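PDB 3VAA: shikimate kinase from Bacteroides thetaiotaomicron, which probably catalyses the magnesium-dependent transfer of a phosphoryl group from ATP to the 3-hydroxyl of shikimate, the fifth of seven steps to chorismate. Local coordinates for residues Thr121-Val126 with Gln172-Ala177. Numbering follows the deposited sequence.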
ATOM      1  N   THR A 121       9.197   7.168  -1.757  1.00 26.61           N
ATOM      2  CA  THR A 121       8.182   6.221  -2.175  1.00 25.96           C
ATOM      3  C   THR A 121       8.758   4.822  -2.314  1.00 25.56           C
ATOM      4  O   THR A 121       9.745   4.601  -2.989  1.00 26.99           O
ATOM      5  CB  THR A 121       7.511   6.741  -3.473  1.00 27.21           C
ATOM      6  OG1 THR A 121       6.982   8.052  -3.196  1.00 28.30           O
ATOM      7  CG2 THR A 121       6.381   5.825  -3.930  1.00 29.77           C
ATOM      8  N   VAL A 122       8.130   3.871  -1.622  1.00 23.63           N
ATOM      9  CA  VAL A 122       8.589   2.501  -1.591  1.00 25.10           C
ATOM     10  C   VAL A 122       7.548   1.538  -2.147  1.00 24.76           C
ATOM     11  O   VAL A 122       6.359   1.620  -1.794  1.00 27.20           O
ATOM     12  CB  VAL A 122       8.867   2.072  -0.114  1.00 25.84           C
ATOM     13  CG1 VAL A 122       9.507   0.703  -0.049  1.00 27.42           C
ATOM     14  CG2 VAL A 122       9.736   3.086   0.604  1.00 27.47           C
ATOM     15  N   PHE A 123       7.980   0.658  -3.045  1.00 23.43           N
ATOM     16  CA  PHE A 123       7.128  -0.434  -3.490  1.00 22.43           C
ATOM     17  C   PHE A 123       7.479  -1.682  -2.691  1.00 22.13           C
ATOM     18  O   PHE A 123       8.640  -2.132  -2.722  1.00 23.03           O
ATOM     19  CB  PHE A 123       7.281  -0.668  -4.970  1.00 22.55           C
ATOM     20  CG  PHE A 123       6.730  -1.974  -5.461  1.00 22.94           C
ATOM     21  CD1 PHE A 123       5.504  -2.448  -5.035  1.00 22.27           C
ATOM     22  CD2 PHE A 123       7.416  -2.690  -6.434  1.00 27.54           C
ATOM     23  CE1 PHE A 123       5.002  -3.646  -5.508  1.00 26.01           C
ATOM     24  CE2 PHE A 123       6.918  -3.884  -6.920  1.00 25.91           C
ATOM     25  CZ  PHE A 123       5.709  -4.362  -6.460  1.00 25.16           C
ATOM     26  N   LEU A 124       6.496  -2.206  -1.951  0.70 21.20           N
ATOM     27  CA  LEU A 124       6.662  -3.460  -1.210  0.70 21.17           C
ATOM     28  C   LEU A 124       6.457  -4.593  -2.196  0.70 21.81           C
ATOM     29  O   LEU A 124       5.326  -4.967  -2.522  0.70 21.47           O
ATOM     30  CB  LEU A 124       5.676  -3.603  -0.041  0.70 21.77           C
ATOM     31  CG  LEU A 124       5.999  -2.799   1.216  0.70 23.95           C
ATOM     32  CD1 LEU A 124       5.964  -1.308   0.951  0.70 28.04           C
ATOM     33  CD2 LEU A 124       5.021  -3.193   2.354  0.70 23.22           C
ATOM     34  N   ASN A 125       7.573  -5.084  -2.715  1.00 22.05           N
ATOM     35  CA  ASN A 125       7.599  -6.150  -3.673  1.00 21.72           C
ATOM     36  C   ASN A 125       7.517  -7.479  -2.946  1.00 23.21           C
ATOM     37  O   ASN A 125       8.390  -7.809  -2.144  1.00 24.58           O
ATOM     38  CB  ASN A 125       8.916  -6.053  -4.471  1.00 23.64           C
ATOM     39  CG  ASN A 125       9.086  -7.182  -5.480  1.00 23.27           C
ATOM     40  OD1 ASN A 125       8.120  -7.632  -6.097  1.00 26.87           O
ATOM     41  ND2 ASN A 125      10.319  -7.618  -5.661  1.00 24.98           N
ATOM     42  N   VAL A 126       6.455  -8.214  -3.234  1.00 21.64           N
ATOM     43  CA  VAL A 126       6.195  -9.511  -2.599  1.00 22.94           C
ATOM     44  C   VAL A 126       5.912 -10.564  -3.667  1.00 23.86           C
ATOM     45  O   VAL A 126       5.092 -10.378  -4.553  1.00 25.64           O
ATOM     46  CB  VAL A 126       5.056  -9.399  -1.599  1.00 21.81           C
ATOM     47  CG1 VAL A 126       4.733 -10.782  -0.942  1.00 24.60           C
ATOM     48  CG2 VAL A 126       5.417  -8.363  -0.507  1.00 24.83           C
ATOM     49  N   GLN A 172      10.585   5.045  -6.311  1.00 28.97           N
ATOM     50  CA  GLN A 172      12.016   5.292  -6.146  1.00 31.83           C
ATOM     51  C   GLN A 172      12.712   4.115  -5.493  1.00 31.80           C
ATOM     52  O   GLN A 172      13.828   3.749  -5.885  1.00 32.54           O
ATOM     53  CB  GLN A 172      12.276   6.538  -5.300  1.00 33.72           C
ATOM     54  CG  GLN A 172      13.775   6.795  -5.121  1.00 37.15           C
ATOM     55  CD  GLN A 172      14.103   8.036  -4.320  1.00 42.47           C
ATOM     56  OE1 GLN A 172      13.229   8.678  -3.740  1.00 46.07           O
ATOM     57  NE2 GLN A 172      15.390   8.374  -4.280  1.00 46.31           N
ATOM     58  N   TYR A 173      12.059   3.509  -4.497  1.00 29.89           N
ATOM     59  CA  TYR A 173      12.639   2.394  -3.772  1.00 30.41           C
ATOM     60  C   TYR A 173      11.814   1.132  -3.936  1.00 28.97           C
ATOM     61  O   TYR A 173      10.584   1.185  -3.868  1.00 28.60           O
ATOM     62  CB  TYR A 173      12.708   2.710  -2.281  1.00 31.01           C
ATOM     63  CG  TYR A 173      13.503   3.932  -1.925  1.00 35.54           C
ATOM     64  CD1 TYR A 173      14.891   3.877  -1.818  1.00 36.89           C
ATOM     65  CD2 TYR A 173      12.871   5.139  -1.656  1.00 35.04           C
ATOM     66  CE1 TYR A 173      15.621   5.006  -1.479  1.00 40.11           C
ATOM     67  CE2 TYR A 173      13.590   6.261  -1.309  1.00 37.99           C
ATOM     68  CZ  TYR A 173      14.965   6.186  -1.222  1.00 40.25           C
ATOM     69  OH  TYR A 173      15.683   7.302  -0.869  1.00 43.78           O
ATOM     70  N   ILE A 174      12.491   0.005  -4.162  1.00 28.97           N
ATOM     71  CA  ILE A 174      11.826  -1.291  -4.283  1.00 28.77           C
ATOM     72  C   ILE A 174      12.381  -2.163  -3.150  1.00 29.38           C
ATOM     73  O   ILE A 174      13.586  -2.412  -3.063  1.00 31.33           O
ATOM     74  CB  ILE A 174      11.985  -1.927  -5.680  1.00 30.68           C
ATOM     75  CG1 ILE A 174      11.378  -1.008  -6.764  1.00 32.36           C
ATOM     76  CG2 ILE A 174      11.287  -3.301  -5.739  1.00 32.09           C
ATOM     77  CD1 ILE A 174      11.453  -1.575  -8.184  1.00 38.66           C
ATOM     78  N   PHE A 175      11.487  -2.614  -2.285  1.00 26.43           N
ATOM     79  CA  PHE A 175      11.838  -3.366  -1.099  1.00 27.18           C
ATOM     80  C   PHE A 175      11.139  -4.717  -1.069  1.00 26.34           C
ATOM     81  O   PHE A 175       9.936  -4.813  -1.257  1.00 24.33           O
ATOM     82  CB  PHE A 175      11.447  -2.550   0.135  1.00 26.30           C
ATOM     83  CG  PHE A 175      11.778  -3.200   1.460  1.00 30.42           C
ATOM     84  CD1 PHE A 175      13.078  -3.159   1.961  1.00 33.13           C
ATOM     85  CD2 PHE A 175      10.790  -3.777   2.233  1.00 30.82           C
ATOM     86  CE1 PHE A 175      13.381  -3.726   3.194  1.00 34.04           C
ATOM     87  CE2 PHE A 175      11.085  -4.339   3.468  1.00 30.75           C
ATOM     88  CZ  PHE A 175      12.396  -4.313   3.945  1.00 32.20           C
ATOM     89  N   ASN A 176      11.908  -5.767  -0.820  1.00 26.80           N
ATOM     90  CA  ASN A 176      11.330  -7.111  -0.698  1.00 26.53           C
ATOM     91  C   ASN A 176      10.658  -7.250   0.666  1.00 26.42           C
ATOM     92  O   ASN A 176      11.312  -7.180   1.722  1.00 28.30           O
ATOM     93  CB  ASN A 176      12.398  -8.186  -0.946  1.00 27.44           C
ATOM     94  CG  ASN A 176      11.873  -9.599  -0.762  1.00 33.30           C
ATOM     95  OD1 ASN A 176      11.190  -9.896   0.221  1.00 34.36           O
ATOM     96  ND2 ASN A 176      12.223 -10.493  -1.697  1.00 39.44           N
ATOM     97  N   ALA A 177       9.340  -7.436   0.639  1.00 23.66           N
ATOM     98  CA  ALA A 177       8.542  -7.511   1.838  1.00 23.76           C
ATOM     99  C   ALA A 177       8.000  -8.934   2.071  1.00 24.13           C
ATOM    100  O   ALA A 177       6.960  -9.103   2.701  1.00 23.96           O
ATOM    101  CB  ALA A 177       7.393  -6.481   1.745  1.00 22.22           C
TER
HETATM  102  O   HOH W   1      10.616   8.655  -3.884  1.00 40.42           O
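With chi1 at -173°, Val122 sets CG1 beside its own carbonyl carbon and against CB of Phe175, at 3.8 Å, the two side chains lying alongside and pointing the same way; Tyr173, its chi1 of -59° placing CG beside its backbone N, brings ring atom CD2 to 3.4 Å from Thr121 O, which meets the ring at its edge. These residues belong to neighbouring parallel strands of the five-stranded, 2-3-1-4-5 sheet of the P-loop kinase fold: strand 120-125 runs next to the P-loop strand 27-31, and 173-176 closes one border. Helices 128-137 and 150-168 lie between the two strands in the chain, making the connection a beta-alpha-beta crossover.

Backbone bonds alternate in direction. Tyr173 N donates to Thr121 O, Phe123 N to Tyr173 O at 2.8 Å, Phe175 N to Phe123 O in an almost straight N-H...O, and Asn125 N to Phe175 O. Carbonyls also receive CA-H groups, as where Val122 CA lies 3.3 Å from Tyr173 O.

Val122, Leu124, Tyr173 and Phe175 line one face, where helix 183-196 packs through Leu193 against Val122 and Phe175. On the reverse face, Ile174 CG2 touches both Phe123 CD2 (4.0 Å) and Asn125 CB, while the Phe123 ring also meets that of Tyr168. A water bonded to Thr121 N and Gln172 OE1 bridges the beginning of the pair.

Beyond the strand ends, Val126 touches Ala36, a predicted ATP-binding residue of the P-loop. Ala177 CB packs against Leu124 CB at 3.8 Å and Val126 CG2 at 3.5 Å, and Ala177 N gives its hydrogen to Asn125 O from 36° out of the carbonyl plane.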